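Local coordinates for protein C2 toxin component I (Clostridium botulinum, PDB 2J3X) that serves as the enzymatic component of a binary toxin, an ADP-ribosyltransferase that modifies the actin of host cells, at residues 314-317 with 322-325; 330-335 with 361-366; 408-411 with 415-418. The protein carries 2 engineered substitutions. One frame throughout, in Å; residues are numbered along the deposited sequence.

Contact 1 lies at the surface, in a two-stranded hairpin tied by backbone bonds and dressed with lysine and isoleucine chains. Contact 2 is buried: the helix that follows this hairpin, 326-336, meets strand 363-369 of the five-stranded sheet through a single pair of phenylalanines, with no polar bond between the segments. Contact 3, also largely buried, pairs strands 397-411 and 414-426 of that same sheet and combines backbone bonds with a glutamine reaching over its neighbours. The three touch one another. The ring of F314 from contact 1 packs on both rings of contact 2, D315 bonds to T417 of contact 3, and R362 of segment 361-366 lies against M416 and Q418.

Contact 1: 314-317 with 322-325; sequences FDKK and IIAD
The carbonyl O of F314 takes the N-H of D325 at 2.8 Å, an almost straight bond at the open end of an antiparallel β-hairpin, strands 315-318 and 321-324. Further along the ladder, K316 and I323 form the hydrogen-bonded pair, each backbone N-H donating to the other's O. On the face carrying these two residues, the lysine chain runs fully extended beyond CG, and its CE rests on I323 CD1 at 3.6 Å. K316 CG sits between its own N and carbonyl carbon (chi1 65°), which sends the chain past I323 toward the start of helix 326-336. There a water accepts from K316 NZ at 3.1 Å and donates to A324 O at 3.2 Å, linking the lysine tip to the facing strand. D325 is the N-cap of that helix, and its OD2 also makes a salt bridge with K328. D315 crosses I322 at about a right angle, its CB against I322 CG2, while its OD1 bonds to T417 OG1 and ties the hairpin to strand 414-426. At the turn end, K317 bends at chi3 and chi4, and both its CG and its CE lie against the same methyl, I322 CD1, the CE at 3.5 Å.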
loop_
_atom_site.group_PDB
_atom_site.type_symbol
_atom_site.label_atom_id
_atom_site.label_comp_id
_atom_site.label_asym_id
_atom_site.label_seq_id
_atom_site.Cartn_x
_atom_site.Cartn_y
_atom_site.Cartn_z
ATOM N N PHE A 314 -7.195 -6.581 17.343
ATOM C CA PHE A 314 -8.213 -5.688 16.805
ATOM C C PHE A 314 -9.573 -6.326 16.568
ATOM O O PHE A 314 -10.490 -5.682 16.013
ATOM C CB PHE A 314 -7.688 -5.115 15.454
ATOM C CG PHE A 314 -6.587 -4.100 15.587
ATOM C CD1 PHE A 314 -6.863 -2.795 16.059
ATOM C CD2 PHE A 314 -5.297 -4.426 15.197
ATOM C CE1 PHE A 314 -5.856 -1.829 16.153
ATOM C CE2 PHE A 314 -4.276 -3.462 15.286
ATOM C CZ PHE A 314 -4.593 -2.135 15.749
ATOM N N ASP A 315 -9.711 -7.603 16.932
ATOM C CA ASP A 315 -10.959 -8.306 16.692
ATOM C C ASP A 315 -11.761 -8.476 17.967
ATOM O O ASP A 315 -11.159 -8.645 19.033
ATOM C CB ASP A 315 -10.625 -9.675 16.138
ATOM C CG ASP A 315 -10.123 -9.581 14.691
ATOM O OD1 ASP A 315 -10.920 -9.101 13.859
ATOM O OD2 ASP A 315 -8.957 -9.913 14.461
ATOM N N LYS A 316 -13.084 -8.486 17.805
ATOM C CA LYS A 316 -14.007 -8.755 18.921
ATOM C C LYS A 316 -15.065 -9.769 18.443
ATOM O O LYS A 316 -15.207 -10.019 17.234
ATOM C CB LYS A 316 -14.646 -7.449 19.411
ATOM C CG LYS A 316 -15.535 -6.782 18.378
ATOM C CD LYS A 316 -16.180 -5.458 18.834
ATOM C CE LYS A 316 -17.255 -5.040 17.799
ATOM N NZ LYS A 316 -18.153 -3.871 18.211
ATOM N N LYS A 317 -15.767 -10.378 19.396
ATOM C CA LYS A 317 -16.910 -11.279 19.096
ATOM C C LYS A 317 -18.252 -10.564 19.156
ATOM O O LYS A 317 -18.533 -9.845 20.107
ATOM C CB LYS A 317 -16.961 -12.439 20.076
ATOM C CG LYS A 317 -15.684 -13.240 20.177
ATOM C CD LYS A 317 -15.941 -14.655 20.692
ATOM C CE LYS A 317 -16.495 -15.554 19.615
ATOM N NZ LYS A 317 -16.051 -16.958 19.822
ATOM N N ILE A 322 -16.768 -13.081 14.679
ATOM C CA ILE A 322 -15.562 -12.266 14.890
ATOM C C ILE A 322 -15.592 -11.115 13.894
ATOM O O ILE A 322 -15.682 -11.360 12.683
ATOM C CB ILE A 322 -14.263 -13.068 14.628
ATOM C CG1 ILE A 322 -14.198 -14.359 15.465
ATOM C CG2 ILE A 322 -13.017 -12.207 14.910
ATOM C CD1 ILE A 322 -14.746 -14.223 16.842
ATOM N N ILE A 323 -15.528 -9.873 14.381
ATOM C CA ILE A 323 -15.461 -8.726 13.490
ATOM C C ILE A 323 -14.441 -7.728 14.032
ATOM O O ILE A 323 -14.037 -7.788 15.197
ATOM C CB ILE A 323 -16.795 -7.966 13.358
ATOM C CG1 ILE A 323 -17.342 -7.556 14.755
ATOM C CG2 ILE A 323 -17.795 -8.724 12.423
ATOM C CD1 ILE A 323 -18.360 -6.337 14.682
ATOM N N ALA A 324 -14.036 -6.807 13.183
ATOM C CA ALA A 324 -13.134 -5.748 13.636
ATOM C C ALA A 324 -13.778 -4.889 14.721
ATOM O O ALA A 324 -14.980 -4.515 14.640
ATOM C CB ALA A 324 -12.753 -4.864 12.459
ATOM N N ASP A 325 -12.963 -4.515 15.692
ATOM C CA ASP A 325 -13.326 -3.535 16.700
ATOM C C ASP A 325 -12.926 -2.174 16.158
ATOM O O ASP A 325 -11.771 -1.807 16.223
ATOM C CB ASP A 325 -12.498 -3.833 17.933
ATOM C CG ASP A 325 -12.890 -3.006 19.120
ATOM O OD1 ASP A 325 -13.185 -1.810 18.954
ATOM O OD2 ASP A 325 -12.859 -3.584 20.235
HETATM O O HOH W 1 -16.608 -2.224 16.116
#

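Contact 2: 330-335 with 361-366; sequences NEFIDK and RRFIFR. Engineered in segment 361-366: R361 (natural residue Ser).
F332 overlaps the ring of F363, whose CE2 lies over one of its faces, 3.5 Å from F332 CE1. F363 CD2 comes nearly as close, 3.6 Å from F332 CZ, so one ring bond of the strand residue rests on the outer part of the helix residue's ring. The planes are inclined at 52° with centroids 5.2 Å apart, an oblique pair rather than a parallel or T-shaped one. F332 has CG anti to its backbone N (chi1 -179°), carrying the ring from helix 326-336 toward strand 363-369. The backbones stay well apart, with the two CA atoms 10.8 Å from each other, and the rings alone span the interval. They belong to a larger aromatic cluster: F306 meets both, edge-to-face with F332, and W336 stacks on F332. F314 of the preceding hairpin wedges in as well, its CE2 3.6 Å from F363 CE2. V419 and V301, on the strands flanking 363-369, touch F363, while I403 touches F332. Between these two segments the contact is carbon on carbon; dispersion and the exclusion of water hold the pair, and its oblique angle probably reflects how the neighbouring rings fit together.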
loop_
_atom_site.group_PDB
_atom_site.type_symbol
_atom_site.label_atom_id
_atom_site.label_comp_id
_atom_site.label_asym_id
_atom_site.label_seq_id
_atom_site.Cartn_x
_atom_site.Cartn_y
_atom_site.Cartn_z
ATOM N N ASN A 330 -9.650 2.879 15.039
ATOM C CA ASN A 330 -9.594 4.348 14.981
ATOM C C ASN A 330 -8.629 4.944 15.960
ATOM O O ASN A 330 -7.903 5.909 15.623
ATOM C CB ASN A 330 -10.984 4.995 15.132
ATOM C CG ASN A 330 -11.919 4.672 13.948
ATOM O OD1 ASN A 330 -11.477 4.443 12.819
ATOM N ND2 ASN A 330 -13.231 4.645 14.221
ATOM N N GLU A 331 -8.600 4.380 17.176
ATOM C CA GLU A 331 -7.674 4.866 18.165
ATOM C C GLU A 331 -6.241 4.712 17.667
ATOM O O GLU A 331 -5.429 5.632 17.769
ATOM C CB GLU A 331 -7.849 4.075 19.473
ATOM C CG GLU A 331 -9.136 4.496 20.206
ATOM C CD GLU A 331 -9.614 3.432 21.190
ATOM O OE1 GLU A 331 -8.869 2.447 21.423
ATOM O OE2 GLU A 331 -10.746 3.601 21.716
ATOM N N PHE A 332 -5.931 3.519 17.179
ATOM C CA PHE A 332 -4.565 3.219 16.757
ATOM C C PHE A 332 -4.142 4.088 15.556
ATOM O O PHE A 332 -3.029 4.600 15.538
ATOM C CB PHE A 332 -4.421 1.713 16.397
ATOM C CG PHE A 332 -3.029 1.340 15.987
ATOM C CD1 PHE A 332 -2.076 1.013 16.974
ATOM C CD2 PHE A 332 -2.664 1.285 14.621
ATOM C CE1 PHE A 332 -0.774 0.676 16.629
ATOM C CE2 PHE A 332 -1.333 0.930 14.252
ATOM C CZ PHE A 332 -0.374 0.670 15.246
ATOM N N ILE A 333 -5.035 4.212 14.575
ATOM C CA ILE A 333 -4.735 4.998 13.366
ATOM C C ILE A 333 -4.529 6.454 13.761
ATOM O O ILE A 333 -3.543 7.095 13.319
ATOM C CB ILE A 333 -5.850 4.837 12.335
ATOM C CG1 ILE A 333 -5.834 3.394 11.807
ATOM C CG2 ILE A 333 -5.715 5.896 11.171
ATOM C CD1 ILE A 333 -7.160 2.910 11.148
ATOM N N ASP A 334 -5.400 6.965 14.637
ATOM C CA ASP A 334 -5.308 8.396 15.010
ATOM C C ASP A 334 -4.029 8.699 15.784
ATOM O O ASP A 334 -3.363 9.747 15.588
ATOM C CB ASP A 334 -6.540 8.827 15.797
ATOM C CG ASP A 334 -7.768 8.975 14.905
ATOM O OD1 ASP A 334 -7.693 8.705 13.679
ATOM O OD2 ASP A 334 -8.807 9.345 15.449
ATOM N N LYS A 335 -3.665 7.779 16.673
ATOM C CA LYS A 335 -2.450 7.968 17.453
ATOM C C LYS A 335 -1.179 7.850 16.621
ATOM O O LYS A 335 -0.230 8.650 16.763
ATOM C CB LYS A 335 -2.395 6.963 18.613
ATOM C CG LYS A 335 -1.093 7.061 19.381
ATOM C CD LYS A 335 -1.111 6.178 20.578
ATOM C CE LYS A 335 0.269 6.231 21.203
ATOM N NZ LYS A 335 0.365 5.333 22.433
ATOM N N ARG A 361 1.147 -11.979 12.871
ATOM C CA ARG A 361 1.542 -10.684 13.435
ATOM C C ARG A 361 0.701 -9.602 12.758
ATOM O O ARG A 361 0.672 -9.536 11.517
ATOM C CB ARG A 361 3.019 -10.440 13.176
ATOM C CG ARG A 361 3.893 -11.498 13.904
ATOM C CD ARG A 361 5.293 -11.043 13.783
ATOM N NE ARG A 361 6.242 -11.962 14.401
ATOM C CZ ARG A 361 7.557 -11.759 14.385
ATOM N NH1 ARG A 361 8.044 -10.677 13.788
ATOM N NH2 ARG A 361 8.376 -12.645 14.950
ATOM N N ARG A 362 0.019 -8.777 13.562
ATOM C CA ARG A 362 -1.045 -7.855 13.050
ATOM C C ARG A 362 -0.502 -6.536 12.500
ATOM O O ARG A 362 -1.245 -5.780 11.850
ATOM C CB ARG A 362 -2.018 -7.544 14.225
ATOM C CG ARG A 362 -2.759 -8.792 14.700
ATOM C CD ARG A 362 -3.467 -8.474 16.021
ATOM N NE ARG A 362 -4.298 -9.616 16.453
ATOM C CZ ARG A 362 -3.845 -10.683 17.107
ATOM N NH1 ARG A 362 -2.574 -10.819 17.424
ATOM N NH2 ARG A 362 -4.697 -11.615 17.460
ATOM N N PHE A 363 0.753 -6.213 12.807
ATOM C CA PHE A 363 1.244 -4.854 12.482
ATOM C C PHE A 363 2.222 -4.971 11.302
ATOM O O PHE A 363 3.362 -5.391 11.465
ATOM C CB PHE A 363 1.863 -4.173 13.718
ATOM C CG PHE A 363 0.879 -4.059 14.872
ATOM C CD1 PHE A 363 0.738 -5.116 15.798
ATOM C CD2 PHE A 363 0.084 -2.938 15.007
ATOM C CE1 PHE A 363 -0.181 -5.049 16.861
ATOM C CE2 PHE A 363 -0.869 -2.829 16.087
ATOM C CZ PHE A 363 -0.993 -3.913 17.038
ATOM N N ILE A 364 1.731 -4.630 10.107
ATOM C CA ILE A 364 2.497 -4.906 8.891
ATOM C C ILE A 364 3.147 -3.599 8.449
ATOM O O ILE A 364 2.473 -2.760 7.908
ATOM C CB ILE A 364 1.564 -5.379 7.772
ATOM C CG1 ILE A 364 0.685 -6.579 8.187
ATOM C CG2 ILE A 364 2.385 -5.635 6.464
ATOM C CD1 ILE A 364 -0.677 -6.657 7.406
ATOM N N PHE A 365 4.448 -3.447 8.661
ATOM C CA PHE A 365 5.145 -2.262 8.167
ATOM C C PHE A 365 5.379 -2.423 6.688
ATOM O O PHE A 365 5.978 -3.413 6.263
ATOM C CB PHE A 365 6.455 -1.992 8.842
ATOM C CG PHE A 365 6.285 -1.313 10.184
ATOM C CD1 PHE A 365 6.137 0.059 10.268
ATOM C CD2 PHE A 365 6.218 -2.081 11.337
ATOM C CE1 PHE A 365 5.990 0.700 11.530
ATOM C CE2 PHE A 365 6.062 -1.440 12.601
ATOM C CZ PHE A 365 5.940 -0.049 12.668
ATOM N N ARG A 366 4.816 -1.472 5.934
ATOM C CA ARG A 366 4.979 -1.428 4.465
ATOM C C ARG A 366 5.984 -0.277 4.280
ATOM O O ARG A 366 5.627 0.896 4.231
ATOM C CB ARG A 366 3.578 -1.203 3.825
ATOM C CG ARG A 366 3.699 -1.075 2.253
ATOM C CD ARG A 366 2.351 -1.158 1.604
ATOM N NE ARG A 366 2.502 -0.972 0.151
ATOM C CZ ARG A 366 2.205 0.159 -0.509
ATOM N NH1 ARG A 366 1.694 1.206 0.149
ATOM N NH2 ARG A 366 2.400 0.210 -1.862
#

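Contact 3: 408-411 with 415-418; sequences SIIN and KMTQ
Q418 reaches across from its strand to S408, and its side chain can be followed outward atom by atom. CB lies by the backbone O of R362, just before the neighbouring strand 363-369. CG passes S408 CB at 3.9 Å, and CD draws in closer to the same carbon. At the tip the amide divides. OE1 settles 3.3 Å from S408 CB and accepts a hydrogen bond from R300 NH1, while NE2 turns toward I410 CD1, 3.9 Å away. NE2 donates to S359 O and, through a weak but fairly straight bond of 3.5 Å, to M416 SD on its own strand. Both ends of this buried amide are therefore engaged, which should fix the rotation of the flat group.

M416 continues the same face. Its chain runs extended to SD and then bends (chi3 -37°), bringing the CE methyl within 3.8 Å of I410 CD1. S408, paired with M416 through the backbone, has its hydroxyl anti to the backbone N (chi1 -175°), and OG bonds to F62 O rather than to the glutamine. Beneath these side chains, S408 and M416 form a hydrogen-bonded antiparallel pair: S408 N donates to M416 O at 2.7 Å and M416 N to S408 O at 2.9 Å. On the other face, I409 and K415 stand side by side with little mutual contact, and I409 packs against F56 and D59 of helix 47-59, a link to the N-terminal half of the chain. Past the I409-K415 pair the register slips: I410 and N411 both face T414, a classic β-bulge, placed just before the tight connection of the long hairpin 397-411/414-426 in the five-stranded sheet of the C-terminal ADP-ribosyltransferase-family half.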
loop_
_atom_site.group_PDB
_atom_site.type_symbol
_atom_site.label_atom_id
_atom_site.label_comp_id
_atom_site.label_asym_id
_atom_site.label_seq_id
_atom_site.Cartn_x
_atom_site.Cartn_y
_atom_site.Cartn_z
ATOM N N SER A 408 -6.760 -10.041 7.166
ATOM C CA SER A 408 -5.844 -11.022 6.540
ATOM C C SER A 408 -6.432 -12.434 6.660
ATOM O O SER A 408 -7.081 -12.764 7.675
ATOM C CB SER A 408 -4.487 -11.003 7.200
ATOM O OG SER A 408 -3.516 -11.849 6.552
ATOM N N ILE A 409 -6.221 -13.251 5.631
ATOM C CA ILE A 409 -6.734 -14.613 5.661
ATOM C C ILE A 409 -5.625 -15.522 6.080
ATOM O O ILE A 409 -4.589 -15.592 5.391
ATOM C CB ILE A 409 -7.306 -15.016 4.283
ATOM C CG1 ILE A 409 -8.599 -14.235 4.018
ATOM C CG2 ILE A 409 -7.608 -16.499 4.291
ATOM C CD1 ILE A 409 -8.455 -13.188 3.036
ATOM N N ILE A 410 -5.773 -16.186 7.242
ATOM C CA ILE A 410 -4.646 -16.903 7.850
ATOM C C ILE A 410 -4.737 -18.338 7.380
ATOM O O ILE A 410 -3.722 -18.944 7.019
ATOM C CB ILE A 410 -4.654 -16.831 9.440
ATOM C CG1 ILE A 410 -4.826 -15.370 9.940
ATOM C CG2 ILE A 410 -3.420 -17.455 10.022
ATOM C CD1 ILE A 410 -3.718 -14.361 9.537
ATOM N N ASN A 411 -5.944 -18.885 7.398
ATOM C CA ASN A 411 -6.161 -20.250 6.909
ATOM C C ASN A 411 -7.622 -20.463 6.590
ATOM O O ASN A 411 -8.399 -19.520 6.584
ATOM C CB ASN A 411 -5.610 -21.299 7.902
ATOM C CG ASN A 411 -6.327 -21.260 9.259
ATOM O OD1 ASN A 411 -7.550 -21.190 9.319
ATOM N ND2 ASN A 411 -5.547 -21.234 10.335
ATOM N N LYS A 415 -9.487 -15.734 10.116
ATOM C CA LYS A 415 -9.185 -14.421 9.508
ATOM C C LYS A 415 -8.779 -13.525 10.656
ATOM O O LYS A 415 -9.166 -13.796 11.812
ATOM C CB LYS A 415 -10.451 -13.823 8.901
ATOM C CG LYS A 415 -11.046 -14.593 7.727
ATOM C CD LYS A 415 -12.073 -13.745 7.018
ATOM C CE LYS A 415 -13.361 -13.550 7.796
ATOM N NZ LYS A 415 -14.494 -13.374 6.791
ATOM N N MET A 416 -8.003 -12.469 10.396
ATOM C CA MET A 416 -7.548 -11.629 11.488
ATOM C C MET A 416 -7.538 -10.164 11.005
ATOM O O MET A 416 -7.062 -9.882 9.891
ATOM C CB MET A 416 -6.154 -12.107 11.950
ATOM C CG MET A 416 -5.637 -11.362 13.140
ATOM S SD MET A 416 -3.963 -11.851 13.613
ATOM C CE MET A 416 -4.118 -13.561 13.269
ATOM N N THR A 417 -8.055 -9.257 11.823
ATOM C CA THR A 417 -7.919 -7.828 11.502
ATOM C C THR A 417 -6.462 -7.454 11.746
ATOM O O THR A 417 -5.849 -7.672 12.823
ATOM C CB THR A 417 -8.864 -6.945 12.332
ATOM O OG1 THR A 417 -10.216 -7.345 12.082
ATOM C CG2 THR A 417 -8.725 -5.501 11.941
ATOM N N GLN A 418 -5.906 -6.847 10.711
ATOM C CA GLN A 418 -4.516 -6.403 10.753
ATOM C C GLN A 418 -4.418 -5.013 10.157
ATOM O O GLN A 418 -5.393 -4.492 9.636
ATOM C CB GLN A 418 -3.603 -7.346 9.959
ATOM C CG GLN A 418 -3.839 -8.846 10.339
ATOM C CD GLN A 418 -2.720 -9.764 9.893
ATOM O OE1 GLN A 418 -2.083 -9.543 8.860
ATOM N NE2 GLN A 418 -2.518 -10.860 10.627
#